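Local coordinates for protein COG0778: Nitroreductase (Streptococcus pneumoniae, PDB 2B67) that binds flavin mononucleotide and probably catalyses NAD(P)H-dependent reduction reactions as a dimeric member of the nitroreductase family, at residues I79-D84 against L133-V138. Sequence-based numbering, arbitrary orientation.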
loop_
_atom_site.group_PDB
_atom_site.type_symbol
_atom_site.label_atom_id
_atom_site.label_comp_id
_atom_site.label_asym_id
_atom_site.label_seq_id
_atom_site.Cartn_x
_atom_site.Cartn_y
_atom_site.Cartn_z
ATOM N N ILE A 79 11.531 7.306 9.081
ATOM C CA ILE A 79 11.186 7.898 7.808
ATOM C C ILE A 79 9.765 8.299 7.991
ATOM O O ILE A 79 8.912 7.432 8.216
ATOM C CB ILE A 79 11.313 6.885 6.640
ATOM C CG1 ILE A 79 12.775 6.498 6.434
ATOM C CG2 ILE A 79 10.760 7.502 5.365
ATOM C CD1 ILE A 79 13.001 5.202 5.655
ATOM N N ALA A 80 9.509 9.603 7.967
ATOM C CA ALA A 80 8.148 10.091 7.935
ATOM C C ALA A 80 7.657 10.137 6.494
ATOM O O ALA A 80 8.196 10.878 5.691
ATOM C CB ALA A 80 8.058 11.481 8.587
ATOM N N LEU A 81 6.640 9.336 6.167
ATOM C CA LEU A 81 6.076 9.307 4.819
ATOM C C LEU A 81 4.940 10.310 4.760
ATOM O O LEU A 81 3.956 10.189 5.508
ATOM C CB LEU A 81 5.548 7.907 4.456
ATOM C CG LEU A 81 4.771 7.723 3.145
ATOM C CD1 LEU A 81 5.620 8.139 1.924
ATOM C CD2 LEU A 81 4.388 6.266 2.988
ATOM N N PHE A 82 5.085 11.297 3.874
ATOM C CA PHE A 82 4.052 12.336 3.645
ATOM C C PHE A 82 3.427 12.119 2.259
ATOM O O PHE A 82 4.054 11.540 1.349
ATOM C CB PHE A 82 4.667 13.760 3.646
ATOM C CG PHE A 82 5.088 14.261 5.014
ATOM C CD1 PHE A 82 6.236 13.764 5.628
ATOM C CD2 PHE A 82 4.320 15.208 5.691
ATOM C CE1 PHE A 82 6.613 14.218 6.876
ATOM C CE2 PHE A 82 4.699 15.679 6.933
ATOM C CZ PHE A 82 5.853 15.178 7.532
ATOM N N THR A 83 2.208 12.608 2.081
ATOM C CA THR A 83 1.614 12.625 0.763
ATOM C C THR A 83 1.227 14.066 0.433
ATOM O O THR A 83 0.964 14.872 1.334
ATOM C CB THR A 83 0.379 11.735 0.690
ATOM O OG1 THR A 83 -0.476 12.068 1.786
ATOM C CG2 THR A 83 0.768 10.255 0.811
ATOM N N ASP A 84 1.174 14.345 -0.867
ATOM C CA ASP A 84 0.888 15.658 -1.426
ATOM C C ASP A 84 -0.591 15.920 -1.493
ATOM O O ASP A 84 -1.281 15.364 -2.347
ATOM C CB ASP A 84 1.465 15.737 -2.855
ATOM C CG ASP A 84 1.736 17.173 -3.319
ATOM O OD1 ASP A 84 1.069 18.115 -2.817
ATOM O OD2 ASP A 84 2.601 17.342 -4.218
ATOM N N LEU A 133 -4.237 5.457 0.035
ATOM C CA LEU A 133 -3.981 4.264 -0.737
ATOM C C LEU A 133 -2.593 4.275 -1.341
ATOM O O LEU A 133 -1.849 3.297 -1.211
ATOM C CB LEU A 133 -5.055 4.017 -1.811
ATOM C CG LEU A 133 -4.830 2.591 -2.368
ATOM C CD1 LEU A 133 -6.109 1.771 -2.373
ATOM C CD2 LEU A 133 -4.187 2.697 -3.724
ATOM N N ASN A 134 -2.246 5.365 -2.019
ATOM C CA ASN A 134 -0.930 5.478 -2.658
ATOM C C ASN A 134 0.213 5.426 -1.619
ATOM O O ASN A 134 1.285 4.936 -1.901
ATOM C CB ASN A 134 -0.864 6.755 -3.532
ATOM C CG ASN A 134 -1.708 6.624 -4.821
ATOM O OD1 ASN A 134 -1.334 5.884 -5.731
ATOM N ND2 ASN A 134 -2.886 7.276 -4.859
ATOM N N ALA A 135 -0.020 5.944 -0.419
ATOM C CA ALA A 135 0.957 5.815 0.677
ATOM C C ALA A 135 1.150 4.341 1.069
ATOM O O ALA A 135 2.279 3.928 1.318
ATOM C CB ALA A 135 0.528 6.634 1.903
ATOM N N GLY A 136 0.056 3.572 1.131
ATOM C CA GLY A 136 0.114 2.137 1.401
ATOM C C GLY A 136 0.937 1.389 0.364
ATOM O O GLY A 136 1.823 0.575 0.713
ATOM N N LEU A 137 0.673 1.656 -0.918
ATOM C CA LEU A 137 1.468 1.033 -1.982
ATOM C C LEU A 137 2.975 1.217 -1.776
ATOM O O LEU A 137 3.714 0.236 -1.751
ATOM C CB LEU A 137 1.064 1.575 -3.356
ATOM C CG LEU A 137 -0.332 1.208 -3.865
ATOM C CD1 LEU A 137 -0.632 2.073 -5.090
ATOM C CD2 LEU A 137 -0.379 -0.291 -4.207
ATOM N N VAL A 138 3.431 2.476 -1.625
ATOM C CA VAL A 138 4.850 2.722 -1.534
ATOM C C VAL A 138 5.403 2.276 -0.160
ATOM O O VAL A 138 6.556 1.868 -0.086
ATOM C CB VAL A 138 5.265 4.214 -1.911
ATOM C CG1 VAL A 138 4.934 5.197 -0.791
ATOM C CG2 VAL A 138 6.768 4.310 -2.301
#
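In the alpha-beta sandwich of the nitroreductase fold, Leu81 and Thr83 of strand 77-84 pack on Ala135 and Val138 of the long helix 124-148. The strand is an inner one of the antiparallel sheet, and the helix covers one face of it. The N-to-C directions of the two short segments differ by 140°, so they run roughly antiparallel, with axes 9.1 Å apart at closest approach. Leu81 and Thr83 point toward the helix, while Phe82 between them points away and packs on helix 161-168.

Leu81 makes the larger part of the strand's side of the contact. Its CG stands anti to the backbone N (chi1 173°), which carries both methyls out to the helix. CD2 lies 4.0 Å from Ala135 CB and 4.0 Å from Val138 CG1. It also touches the backbone, 3.6 Å from Ala135 O. CD1 meets the same Val138 methyl, CG1, at 4.1 Å. Thr83 offers its methyl, with CG2 3.8 Å from Ala135 CB. Its hydroxyl OG1 instead hydrogen-bonds Glu177 on the neighbouring strand 174-183. The small Ala135 thus meets both strand side chains with one methyl, and the nearest CA atoms, those of Thr83 and Ala135, are 6.8 Å apart.

Val138 also touches Trp48 and Phe50 of strand 48-53. Leu133 and Leu137 of the same helix segment touch flavin mononucleotide, and both pack on the second subunit. The helix therefore joins the sheet to the flavin site and the dimer interface. Methyl-to-methyl contact dominates, with one methyl, Leu81 CD2, also against a carbonyl oxygen, so this buried junction probably relies on close apolar fit rather than on directed polar bonds.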